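Side-chain contacts in nitroalkane oxidase (Podospora anserina, PDB 3MKH), which oxidises primary and secondary nitroalkanes to aldehydes or ketones with FAD and molecular oxygen, releasing nitrite and hydrogen peroxide: residues Val133-Pro137 and Gly138-Asn142; Ile209-Arg213 and Ala214-Arg218; Asp387-Asn390 and Thr391-Leu395. All coordinates share one frame; numbering follows the deposited sequence.

Contact 1 (Val133-Pro137 and Gly138-Asn142); sequences VFSEP and GGVAN. With FAD (flavin-adenine dinucleotide), chain E.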
ATOM      1  N   VAL A 133     -34.797   5.220   2.074  1.00 20.83           N
ATOM      2  CA  VAL A 133     -34.996   3.783   2.043  1.00 21.43           C
ATOM      3  C   VAL A 133     -34.702   3.289   0.637  1.00 23.21           C
ATOM      4  O   VAL A 133     -35.587   3.207  -0.214  1.00 22.65           O
ATOM      5  CB  VAL A 133     -36.408   3.399   2.473  1.00 21.96           C
ATOM      6  CG1 VAL A 133     -36.527   1.876   2.614  1.00 21.26           C
ATOM      7  CG2 VAL A 133     -36.760   4.091   3.790  1.00 20.93           C
ATOM      8  N   PHE A 134     -33.426   2.980   0.424  1.00 23.78           N
ATOM      9  CA  PHE A 134     -32.873   2.656  -0.877  1.00 24.56           C
ATOM     10  C   PHE A 134     -32.445   1.190  -0.913  1.00 26.20           C
ATOM     11  O   PHE A 134     -32.869   0.426  -1.786  1.00 22.42           O
ATOM     12  CB  PHE A 134     -31.651   3.548  -1.102  1.00 22.62           C
ATOM     13  CG  PHE A 134     -31.026   3.420  -2.466  1.00 30.49           C
ATOM     14  CD1 PHE A 134     -30.032   2.486  -2.703  1.00 32.63           C
ATOM     15  CD2 PHE A 134     -31.400   4.262  -3.503  1.00 29.38           C
ATOM     16  CE1 PHE A 134     -29.444   2.378  -3.959  1.00 32.43           C
ATOM     17  CE2 PHE A 134     -30.811   4.158  -4.753  1.00 26.91           C
ATOM     18  CZ  PHE A 134     -29.840   3.218  -4.981  1.00 29.33           C
ATOM     19  N   SER A 135     -31.596   0.808   0.042  1.00 21.36           N
ATOM     20  CA  SER A 135     -30.940  -0.495   0.016  1.00 21.57           C
ATOM     21  C   SER A 135     -31.875  -1.682   0.241  1.00 20.58           C
ATOM     22  O   SER A 135     -32.921  -1.559   0.889  1.00 18.06           O
ATOM     23  CB  SER A 135     -29.791  -0.535   1.030  1.00 23.47           C
ATOM     24  OG  SER A 135     -28.810   0.439   0.712  1.00 24.29           O
ATOM     25  N   GLU A 136     -31.456  -2.835  -0.276  1.00 24.38           N
ATOM     26  CA  GLU A 136     -32.270  -4.046  -0.312  1.00 23.92           C
ATOM     27  C   GLU A 136     -31.395  -5.267   0.006  1.00 25.11           C
ATOM     28  O   GLU A 136     -30.191  -5.265  -0.264  1.00 21.43           O
ATOM     29  CB  GLU A 136     -32.922  -4.206  -1.700  1.00 23.49           C
ATOM     30  CG  GLU A 136     -33.928  -3.116  -2.018  1.00 23.48           C
ATOM     31  CD  GLU A 136     -34.664  -3.305  -3.350  1.00 26.93           C
ATOM     32  OE1 GLU A 136     -34.225  -4.102  -4.212  1.00 27.11           O
ATOM     33  OE2 GLU A 136     -35.686  -2.620  -3.531  1.00 26.82           O
ATOM     34  N   PRO A 137     -32.000  -6.324   0.577  1.00 25.23           N
ATOM     35  CA  PRO A 137     -31.229  -7.499   1.006  1.00 26.89           C
ATOM     36  C   PRO A 137     -30.384  -8.118  -0.115  1.00 28.70           C
ATOM     37  O   PRO A 137     -29.253  -8.576   0.132  1.00 24.71           O
ATOM     38  CB  PRO A 137     -32.303  -8.512   1.425  1.00 25.61           C
ATOM     39  CG  PRO A 137     -33.582  -7.802   1.409  1.00 29.00           C
ATOM     40  CD  PRO A 137     -33.455  -6.512   0.706  1.00 23.11           C
ATOM     41  N   GLY A 138     -30.931  -8.145  -1.328  1.00 26.10           N
ATOM     42  CA  GLY A 138     -30.241  -8.745  -2.463  1.00 24.29           C
ATOM     43  C   GLY A 138     -29.173  -7.872  -3.111  1.00 27.52           C
ATOM     44  O   GLY A 138     -28.513  -8.295  -4.068  1.00 27.42           O
ATOM     45  N   GLY A 139     -29.003  -6.654  -2.606  1.00 24.36           N
ATOM     46  CA  GLY A 139     -28.037  -5.717  -3.177  1.00 24.83           C
ATOM     47  C   GLY A 139     -28.672  -4.665  -4.078  1.00 25.80           C
ATOM     48  O   GLY A 139     -29.771  -4.867  -4.615  1.00 25.79           O
ATOM     49  N   VAL A 140     -27.988  -3.536  -4.260  1.00 25.98           N
ATOM     50  CA  VAL A 140     -28.520  -2.501  -5.149  1.00 25.05           C
ATOM     51  C   VAL A 140     -27.478  -1.829  -6.060  1.00 26.92           C
ATOM     52  O   VAL A 140     -27.804  -0.879  -6.763  1.00 28.65           O
ATOM     53  CB  VAL A 140     -29.269  -1.408  -4.359  1.00 25.04           C
ATOM     54  CG1 VAL A 140     -30.562  -1.969  -3.764  1.00 25.23           C
ATOM     55  CG2 VAL A 140     -28.362  -0.837  -3.275  1.00 25.64           C
ATOM     56  N   ALA A 141     -26.231  -2.298  -6.047  1.00 27.27           N
ATOM     57  CA  ALA A 141     -25.222  -1.697  -6.917  1.00 28.03           C
ATOM     58  C   ALA A 141     -25.632  -1.807  -8.389  1.00 31.48           C
ATOM     59  O   ALA A 141     -25.215  -1.002  -9.210  1.00 28.82           O
ATOM     60  CB  ALA A 141     -23.858  -2.337  -6.691  1.00 28.29           C
ATOM     61  N   ASN A 142     -26.461  -2.798  -8.710  1.00 24.50           N
ATOM     62  CA  ASN A 142     -26.859  -3.048 -10.088  1.00 29.44           C
ATOM     63  C   ASN A 142     -28.350  -2.805 -10.326  1.00 31.24           C
ATOM     64  O   ASN A 142     -28.939  -3.363 -11.250  1.00 30.41           O
ATOM     65  CB  ASN A 142     -26.476  -4.476 -10.473  1.00 28.19           C
ATOM     66  CG  ASN A 142     -25.020  -4.783 -10.145  1.00 32.22           C
ATOM     67  OD1 ASN A 142     -24.721  -5.593  -9.263  1.00 31.06           O
ATOM     68  ND2 ASN A 142     -24.111  -4.107 -10.831  1.00 28.85           N
TER
HETATM   69  PA  FAD E 500     -24.071  -4.178  -3.061  0.84 26.80           P
HETATM   70  O1A FAD E 500     -25.066  -4.233  -4.129  0.84 24.28           O
HETATM   71  O2A FAD E 500     -24.361  -4.828  -1.782  0.84 25.49           O
HETATM   72  O5B FAD E 500     -22.687  -4.759  -3.637  0.84 26.55           O
HETATM   73  C5B FAD E 500     -21.821  -5.542  -2.819  0.84 22.17           C
HETATM   74  C4B FAD E 500     -20.426  -5.738  -3.442  0.84 25.30           C
HETATM   75  O4B FAD E 500     -20.558  -6.477  -4.663  0.84 28.20           O
HETATM   76  C3B FAD E 500     -19.792  -4.407  -3.835  0.84 24.71           C
HETATM   77  O3B FAD E 500     -19.024  -3.893  -2.746  0.84 25.08           O
HETATM   78  C2B FAD E 500     -18.865  -4.810  -4.968  0.84 23.39           C
HETATM   79  O2B FAD E 500     -17.620  -5.260  -4.445  0.84 21.93           O
HETATM   80  C1B FAD E 500     -19.603  -5.974  -5.631  0.84 27.58           C
HETATM   81  N9A FAD E 500     -20.316  -5.457  -6.833  0.84 27.69           N
HETATM   82  C8A FAD E 500     -21.631  -5.467  -7.029  0.84 27.11           C
HETATM   83  N7A FAD E 500     -21.914  -4.920  -8.205  0.84 27.62           N
HETATM   84  C5A FAD E 500     -20.766  -4.560  -8.767  0.84 31.34           C
HETATM   85  C6A FAD E 500     -20.434  -3.958  -9.973  0.84 33.19           C
HETATM   86  N6A FAD E 500     -21.378  -3.615 -10.840  0.84 33.10           N
HETATM   87  N1A FAD E 500     -19.146  -3.730 -10.249  0.84 27.38           N
HETATM   88  C2A FAD E 500     -18.200  -4.068  -9.392  0.84 30.69           C
HETATM   89  N3A FAD E 500     -18.482  -4.645  -8.236  0.84 28.15           N
HETATM   90  C4A FAD E 500     -19.750  -4.901  -7.896  0.84 29.44           C
HETATM   91  N1  FAD E 500     -28.944   2.240   2.933  0.84 24.46           N
HETATM   92  C2  FAD E 500     -30.011   3.098   2.702  0.84 23.17           C
HETATM   93  O2  FAD E 500     -30.745   2.902   1.744  0.84 26.13           O
HETATM   94  N3  FAD E 500     -30.238   4.176   3.551  0.84 24.14           N
HETATM   95  C4  FAD E 500     -29.407   4.402   4.645  0.84 25.05           C
HETATM   96  O4  FAD E 500     -29.621   5.354   5.392  0.84 21.80           O
HETATM   97  C4X FAD E 500     -28.341   3.543   4.877  0.84 25.86           C
HETATM   98  N5  FAD E 500     -27.483   3.742   5.962  0.84 25.03           N
HETATM   99  C5X FAD E 500     -26.649   2.697   6.372  0.84 22.33           C
HETATM  100  C6  FAD E 500     -26.038   2.718   7.623  0.84 21.03           C
HETATM  101  C7  FAD E 500     -25.218   1.667   8.017  0.84 22.18           C
HETATM  102  C7M FAD E 500     -24.546   1.677   9.387  0.84 22.87           C
HETATM  103  C8  FAD E 500     -25.008   0.598   7.157  0.84 25.84           C
HETATM  104  C8M FAD E 500     -24.108  -0.564   7.579  0.84 22.00           C
HETATM  105  C9  FAD E 500     -25.611   0.584   5.908  0.84 24.46           C
HETATM  106  C9A FAD E 500     -26.433   1.629   5.516  0.84 21.82           C
HETATM  107  N10 FAD E 500     -27.045   1.612   4.263  0.84 27.04           N
HETATM  108  C10 FAD E 500     -28.113   2.468   4.022  0.84 28.96           C
HETATM  109  C1' FAD E 500     -26.565   0.710   3.189  0.84 27.62           C
HETATM  110  C2' FAD E 500     -25.424   1.357   2.402  0.84 26.53           C
HETATM  111  O2' FAD E 500     -25.891   2.531   1.746  0.84 26.24           O
HETATM  112  C3' FAD E 500     -24.785   0.405   1.378  0.84 27.34           C
HETATM  113  O3' FAD E 500     -23.614   1.023   0.865  0.84 26.31           O
HETATM  114  C4' FAD E 500     -25.702   0.060   0.196  0.84 27.45           C
HETATM  115  O4' FAD E 500     -26.620  -0.960   0.564  0.84 25.42           O
HETATM  116  C5' FAD E 500     -24.873  -0.430  -0.998  0.84 27.32           C
HETATM  117  O5' FAD E 500     -24.020  -1.515  -0.628  0.84 27.73           O
HETATM  118  P   FAD E 500     -22.862  -2.012  -1.602  0.84 28.69           P
HETATM  119  O1P FAD E 500     -22.154  -0.831  -2.111  0.84 26.69           O
HETATM  120  O2P FAD E 500     -22.093  -3.059  -0.929  0.84 26.46           O
HETATM  121  O3P FAD E 500     -23.718  -2.628  -2.824  0.84 27.68           O
HETATM  122  O   HOH W   1     -32.295  -5.853  -4.759  1.00 29.12           O
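The hydroxyl of Ser135 is gripped from two sides of the cofactor: OG donates to flavin N1 of FAD and receives the ribityl O4' at 2.6 Å. Flavin O2 accepts from the backbone N of Phe134 and, at 2.8 Å, from that of Ser135. Further on, the diphosphate oxygen O1A takes a straight bond from Ala141 N (164°) and a weak one from Val140 N. Between these two levels Gly139 N donates to Glu136 O at 3.0 Å, closing a type I beta turn with Pro137 and Gly138 at its corners; Pro137 O accepts from Arg301 of the second subunit. Gly139 suits this bend because a CB would run into O1A and into the preceding carbonyl oxygen.

Just after the turn, the side chain of Val140 points back toward 133-137. Its CG2 reaches the edge of the Phe134 ring, 3.5 Å from CE1, while CG1 lies 3.9 Å from CB of Glu136. Phe134 CG is swung anti to the backbone N (chi1 -175°), which sends the ring back toward this valine. Beyond CG the Glu136 chain is extended; its carboxylate shares a water with Gly139 O and is held by Gln152 N, Thr153 and Lys168. The loop runs between strands 130-133 and 154-158, and Phe270 of helix 262-298 meets the Phe134 ring edge-to-face.

Contact 2 (Ile209-Arg213 and Ala214-Arg218); sequences ILVTR and ADLDR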
ATOM      1  N   ILE A 209     -41.112   7.560  -3.487  1.00 23.12           N
ATOM      2  CA  ILE A 209     -42.445   7.784  -2.920  1.00 23.46           C
ATOM      3  C   ILE A 209     -42.326   7.901  -1.418  1.00 21.64           C
ATOM      4  O   ILE A 209     -41.676   7.069  -0.783  1.00 22.23           O
ATOM      5  CB  ILE A 209     -43.412   6.621  -3.262  1.00 24.14           C
ATOM      6  CG1 ILE A 209     -43.406   6.367  -4.772  1.00 28.05           C
ATOM      7  CG2 ILE A 209     -44.818   6.909  -2.761  1.00 24.75           C
ATOM      8  CD1 ILE A 209     -44.434   5.355  -5.225  1.00 29.24           C
ATOM      9  N   LEU A 210     -42.946   8.934  -0.856  1.00 22.18           N
ATOM     10  CA  LEU A 210     -42.982   9.115   0.582  1.00 20.88           C
ATOM     11  C   LEU A 210     -43.898   8.093   1.236  1.00 26.49           C
ATOM     12  O   LEU A 210     -44.938   7.731   0.684  1.00 23.72           O
ATOM     13  CB  LEU A 210     -43.425  10.541   0.949  1.00 21.92           C
ATOM     14  CG  LEU A 210     -42.577  11.674   0.360  1.00 26.08           C
ATOM     15  CD1 LEU A 210     -43.058  13.056   0.847  1.00 25.82           C
ATOM     16  CD2 LEU A 210     -41.084  11.438   0.659  1.00 24.37           C
ATOM     17  N   VAL A 211     -43.487   7.624   2.409  1.00 21.34           N
ATOM     18  CA  VAL A 211     -44.322   6.786   3.263  1.00 24.37           C
ATOM     19  C   VAL A 211     -44.186   7.274   4.705  1.00 26.51           C
ATOM     20  O   VAL A 211     -43.094   7.247   5.285  1.00 26.26           O
ATOM     21  CB  VAL A 211     -43.913   5.292   3.197  1.00 22.44           C
ATOM     22  CG1 VAL A 211     -44.741   4.462   4.191  1.00 24.36           C
ATOM     23  CG2 VAL A 211     -44.076   4.756   1.782  1.00 21.51           C
ATOM     24  N   THR A 212     -45.299   7.716   5.286  1.00 23.98           N
ATOM     25  CA  THR A 212     -45.288   8.240   6.645  1.00 27.56           C
ATOM     26  C   THR A 212     -45.801   7.178   7.603  1.00 28.46           C
ATOM     27  O   THR A 212     -46.448   6.216   7.186  1.00 25.72           O
ATOM     28  CB  THR A 212     -46.173   9.505   6.793  1.00 28.28           C
ATOM     29  OG1 THR A 212     -47.558   9.155   6.625  1.00 29.63           O
ATOM     30  CG2 THR A 212     -45.787  10.552   5.765  1.00 26.12           C
ATOM     31  N   ARG A 213     -45.511   7.351   8.886  1.00 23.60           N
ATOM     32  CA  ARG A 213     -46.076   6.453   9.888  1.00 28.16           C
ATOM     33  C   ARG A 213     -47.616   6.482   9.830  1.00 26.61           C
ATOM     34  O   ARG A 213     -48.263   5.453   9.976  1.00 25.36           O
ATOM     35  CB  ARG A 213     -45.564   6.798  11.286  1.00 26.08           C
ATOM     36  CG  ARG A 213     -46.215   5.986  12.404  1.00 27.59           C
ATOM     37  CD  ARG A 213     -46.149   4.463  12.174  1.00 26.18           C
ATOM     38  NE  ARG A 213     -46.604   3.791  13.394  1.00 27.49           N
ATOM     39  CZ  ARG A 213     -45.812   3.500  14.424  1.00 29.58           C
ATOM     40  NH1 ARG A 213     -44.512   3.762  14.355  1.00 26.33           N
ATOM     41  NH2 ARG A 213     -46.314   2.932  15.514  1.00 25.62           N
ATOM     42  N   ALA A 214     -48.189   7.657   9.578  1.00 26.73           N
ATOM     43  CA  ALA A 214     -49.643   7.776   9.409  1.00 29.52           C
ATOM     44  C   ALA A 214     -50.166   6.906   8.256  1.00 28.23           C
ATOM     45  O   ALA A 214     -51.216   6.280   8.388  1.00 32.22           O
ATOM     46  CB  ALA A 214     -50.045   9.228   9.219  1.00 27.42           C
ATOM     47  N   ASP A 215     -49.442   6.866   7.135  1.00 30.07           N
ATOM     48  CA  ASP A 215     -49.780   5.967   6.026  1.00 27.39           C
ATOM     49  C   ASP A 215     -49.773   4.513   6.482  1.00 29.09           C
ATOM     50  O   ASP A 215     -50.694   3.749   6.181  1.00 26.29           O
ATOM     51  CB  ASP A 215     -48.784   6.106   4.873  1.00 24.57           C
ATOM     52  CG  ASP A 215     -48.896   7.442   4.139  1.00 31.43           C
ATOM     53  OD1 ASP A 215     -50.020   7.930   3.904  1.00 31.87           O
ATOM     54  OD2 ASP A 215     -47.838   7.995   3.772  1.00 28.44           O
ATOM     55  N   LEU A 216     -48.716   4.126   7.190  1.00 28.75           N
ATOM     56  CA  LEU A 216     -48.570   2.746   7.655  1.00 29.77           C
ATOM     57  C   LEU A 216     -49.709   2.350   8.579  1.00 29.06           C
ATOM     58  O   LEU A 216     -50.255   1.262   8.454  1.00 33.05           O
ATOM     59  CB  LEU A 216     -47.213   2.526   8.338  1.00 22.41           C
ATOM     60  CG  LEU A 216     -46.022   2.686   7.385  1.00 22.68           C
ATOM     61  CD1 LEU A 216     -44.713   2.491   8.113  1.00 22.26           C
ATOM     62  CD2 LEU A 216     -46.122   1.713   6.202  1.00 21.15           C
ATOM     63  N   ASP A 217     -50.071   3.239   9.496  1.00 30.49           N
ATOM     64  CA  ASP A 217     -51.139   2.950  10.456  1.00 31.84           C
ATOM     65  C   ASP A 217     -52.473   2.840   9.723  1.00 32.50           C
ATOM     66  O   ASP A 217     -53.312   2.005  10.053  1.00 36.30           O
ATOM     67  CB  ASP A 217     -51.250   4.063  11.507  1.00 29.20           C
ATOM     68  CG  ASP A 217     -50.062   4.109  12.465  1.00 35.13           C
ATOM     69  OD1 ASP A 217     -49.265   3.140  12.520  1.00 31.33           O
ATOM     70  OD2 ASP A 217     -49.945   5.125  13.187  1.00 34.34           O
ATOM     71  N   ARG A 218     -52.667   3.699   8.734  1.00 30.38           N
ATOM     72  CA  ARG A 218     -53.906   3.701   7.964  1.00 35.32           C
ATOM     73  C   ARG A 218     -54.055   2.385   7.196  1.00 34.67           C
ATOM     74  O   ARG A 218     -55.146   1.816   7.115  1.00 36.19           O
ATOM     75  CB  ARG A 218     -53.934   4.910   7.017  1.00 33.19           C
ATOM     76  CG  ARG A 218     -55.100   4.933   6.047  1.00 35.70           C
ATOM     77  CD  ARG A 218     -55.102   6.240   5.257  1.00 43.11           C
ATOM     78  NE  ARG A 218     -53.801   6.515   4.646  1.00 43.65           N
ATOM     79  CZ  ARG A 218     -53.373   5.945   3.524  1.00 41.19           C
ATOM     80  NH1 ARG A 218     -54.143   5.064   2.890  1.00 42.81           N
ATOM     81  NH2 ARG A 218     -52.176   6.253   3.037  1.00 31.24           N
TER
HETATM   82  O   HOH W   2     -49.355   2.247  15.885  1.00 49.90           O
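Thr212 and Asp215 form a capping box where strand 206-212 gives way to helix 213-219. Thr212 OG1, at the N-cap, accepts from Asp215 N at 3.0 Å, and Asp215 OD2 in return takes the backbone N of Thr212 at 3.0 Å in a nearly straight bond (169°). Thr212 N comes to the anti side of OD2, somewhat out of the carboxylate plane. With chi1 at 68°, the threonine hydroxyl sits between its own N and carbonyl carbon, which turns it back over the first turn of the helix. A short polar group suits the N-cap, where amides lack helical acceptors, and the negative aspartate is probably favoured further by the helix dipole. Asp215 OD1 also holds Arg218 NH2 in a salt bridge. An alanine at Asp215 would remove the carboxylate, and is likely to leave both the Thr212 amide and the Arg218 guanidinium without this partner.

Beneath the cap the packing is close and apolar: Val211 CG1 lies against Leu216 CD2 at 3.7 Å, the two side chains crossing at about a right angle, and Leu216 continues onto Val248 of strand 242-251.

The outer side is looser and wetter. There Arg213, bent at chi2 (53°), folds back so that its NE edge meets exposed Asp217 in a salt bridge, while its NH2 and NH1 reach Asp178 and Gly181 O. A water bound by NH2 lies near the same carboxylate. The guanidinium and carboxylate planes stand almost perpendicular, and NE donates to the syn side of Asp217 OD1 at 2.9 Å.

Contact 3 (Asp387-Asn390 and Thr391-Leu395); sequences DLLN and TAVVL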
ATOM      1  N   ASP A 387     -12.922  -0.299  18.769  1.00 20.43           N
ATOM      2  CA  ASP A 387     -14.174   0.323  18.356  1.00 20.04           C
ATOM      3  C   ASP A 387     -13.946   1.293  17.202  1.00 22.34           C
ATOM      4  O   ASP A 387     -14.791   1.399  16.310  1.00 20.25           O
ATOM      5  CB  ASP A 387     -14.828   1.065  19.517  1.00 24.02           C
ATOM      6  CG  ASP A 387     -15.501   0.128  20.506  1.00 33.57           C
ATOM      7  OD1 ASP A 387     -15.631  -1.085  20.204  1.00 32.08           O
ATOM      8  OD2 ASP A 387     -15.906   0.622  21.582  1.00 37.46           O
ATOM      9  N   LEU A 388     -12.825   2.018  17.226  1.00 20.69           N
ATOM     10  CA  LEU A 388     -12.509   2.929  16.111  1.00 18.91           C
ATOM     11  C   LEU A 388     -12.395   2.165  14.792  1.00 17.43           C
ATOM     12  O   LEU A 388     -13.011   2.537  13.803  1.00 21.09           O
ATOM     13  CB  LEU A 388     -11.232   3.737  16.380  1.00 20.60           C
ATOM     14  CG  LEU A 388     -11.465   4.910  17.335  1.00 23.06           C
ATOM     15  CD1 LEU A 388     -10.153   5.359  17.947  1.00 23.47           C
ATOM     16  CD2 LEU A 388     -12.127   6.045  16.563  1.00 22.03           C
ATOM     17  N   LEU A 389     -11.600   1.097  14.779  1.00 18.23           N
ATOM     18  CA  LEU A 389     -11.486   0.238  13.589  1.00 18.56           C
ATOM     19  C   LEU A 389     -12.863  -0.288  13.123  1.00 19.26           C
ATOM     20  O   LEU A 389     -13.233  -0.190  11.954  1.00 18.83           O
ATOM     21  CB  LEU A 389     -10.567  -0.962  13.906  1.00 17.38           C
ATOM     22  CG  LEU A 389     -10.437  -1.969  12.762  1.00 19.72           C
ATOM     23  CD1 LEU A 389      -9.988  -1.234  11.494  1.00 22.28           C
ATOM     24  CD2 LEU A 389      -9.467  -3.105  13.110  1.00 18.61           C
ATOM     25  N   ASN A 390     -13.628  -0.850  14.049  1.00 17.99           N
ATOM     26  CA  ASN A 390     -14.918  -1.413  13.688  1.00 22.00           C
ATOM     27  C   ASN A 390     -15.960  -0.380  13.279  1.00 20.30           C
ATOM     28  O   ASN A 390     -16.974  -0.726  12.678  1.00 21.50           O
ATOM     29  CB  ASN A 390     -15.442  -2.323  14.785  1.00 19.76           C
ATOM     30  CG  ASN A 390     -14.730  -3.652  14.788  1.00 22.03           C
ATOM     31  OD1 ASN A 390     -14.840  -4.407  13.835  1.00 24.03           O
ATOM     32  ND2 ASN A 390     -13.952  -3.919  15.829  1.00 24.68           N
ATOM     33  N   THR A 391     -15.705   0.879  13.598  1.00 16.92           N
ATOM     34  CA  THR A 391     -16.520   1.971  13.058  1.00 16.83           C
ATOM     35  C   THR A 391     -16.018   2.306  11.661  1.00 19.23           C
ATOM     36  O   THR A 391     -16.789   2.435  10.703  1.00 21.19           O
ATOM     37  CB  THR A 391     -16.449   3.220  13.980  1.00 19.32           C
ATOM     38  OG1 THR A 391     -16.910   2.867  15.291  1.00 21.17           O
ATOM     39  CG2 THR A 391     -17.317   4.371  13.428  1.00 18.70           C
ATOM     40  N   ALA A 392     -14.702   2.428  11.539  1.00 17.54           N
ATOM     41  CA  ALA A 392     -14.095   2.877  10.292  1.00 20.34           C
ATOM     42  C   ALA A 392     -14.384   1.945   9.111  1.00 20.37           C
ATOM     43  O   ALA A 392     -14.581   2.409   7.971  1.00 17.80           O
ATOM     44  CB  ALA A 392     -12.566   3.054  10.486  1.00 16.60           C
ATOM     45  N   VAL A 393     -14.426   0.635   9.358  1.00 18.18           N
ATOM     46  CA  VAL A 393     -14.595  -0.285   8.224  1.00 21.69           C
ATOM     47  C   VAL A 393     -15.940  -0.165   7.508  1.00 16.65           C
ATOM     48  O   VAL A 393     -16.073  -0.624   6.376  1.00 20.02           O
ATOM     49  CB  VAL A 393     -14.307  -1.775   8.573  1.00 24.55           C
ATOM     50  CG1 VAL A 393     -12.892  -1.936   9.047  1.00 25.12           C
ATOM     51  CG2 VAL A 393     -15.295  -2.290   9.592  1.00 22.03           C
ATOM     52  N   VAL A 394     -16.937   0.439   8.151  1.00 18.34           N
ATOM     53  CA  VAL A 394     -18.197   0.695   7.463  1.00 20.72           C
ATOM     54  C   VAL A 394     -18.097   1.805   6.393  1.00 20.18           C
ATOM     55  O   VAL A 394     -18.891   1.856   5.465  1.00 19.41           O
ATOM     56  CB  VAL A 394     -19.331   1.050   8.442  1.00 21.87           C
ATOM     57  CG1 VAL A 394     -19.386   2.568   8.676  1.00 23.53           C
ATOM     58  CG2 VAL A 394     -20.647   0.534   7.905  1.00 22.29           C
ATOM     59  N   LEU A 395     -17.137   2.707   6.538  1.00 20.15           N
ATOM     60  CA  LEU A 395     -17.131   3.903   5.690  1.00 21.01           C
ATOM     61  C   LEU A 395     -16.964   3.596   4.197  1.00 21.66           C
ATOM     62  O   LEU A 395     -17.673   4.169   3.373  1.00 21.68           O
ATOM     63  CB  LEU A 395     -16.096   4.929   6.182  1.00 18.89           C
ATOM     64  CG  LEU A 395     -16.345   5.447   7.615  1.00 19.95           C
ATOM     65  CD1 LEU A 395     -15.271   6.484   7.960  1.00 18.03           C
ATOM     66  CD2 LEU A 395     -17.752   6.061   7.789  1.00 20.84           C
TER
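Asp387 O is gripped twice by Thr391. The hydroxyl OG1 donates to it at 2.8 Å and the amide N at 2.9 Å, the two donors arriving from opposite faces of the carbonyl plane. This is the familiar helix threonine whose hydroxyl folds back on the carbonyl four residues earlier; chi1 of -59° places OG1 beside its own backbone N, pointing down the helix toward that oxygen, while CG2 is left anti to the N. For a buried threonine the bond satisfies a hydroxyl that would otherwise need another partner.

The backbone bonds continue the helical pattern. Ala392 N donates to Leu388 O at 2.8 Å and Val393 N to Leu389 O at 3.0 Å, whereas the added approach of Thr391 N to Leu388 O is weak. Ala392 suits its place because its small CB lets the chain lie close to Cys367 of helix 345-374 and Leu284 of helix 262-298.

Between the two segments, one pair of apolar side chains meets. Leu389 CD1 lies 3.9 Å from Val393 CG1, the two crossing obliquely one turn apart; Leu389 gets there with chi1 at 177° and a second torsion of 54°, which curls CD1 along the helix. Both also pack against their counterparts, Val393 and Leu389, in the second subunit.

The charged and amide ends find partners beyond the segments: Asp387 pairs with Arg30, and Asn390 ND2 bonds to Asn390 OD1 of the second subunit, while Asn390 O accepts from its Tyr379. The chemistry thus divides the helix by face, a self-satisfied threonine toward the core and Leu389, Val393 and Asn390 toward the subunit interface, just ahead of Val394, which touches FAD.

In the fold
From the N terminus the three contacts come in series, each within one continuous stretch, so none nests in or crosses another. Contact 1 closes the turn that follows strand 130-133 and sets the loop against the cofactor. Contact 2 closes the corner at the end of strand 206-212, in the same mixed sheet; its nearest atoms lie about 7 Å from contact 1, and it touches no other subunit. Contact 3 comes much later, in the C-terminal helical part, its centre about 33 Å from that of contact 2, across the chain's centre. Contacts 1 and 3 each touch FAD and the second subunit, contact 1 from the loop after strand 130-133, contact 3, through Val394, from the helices.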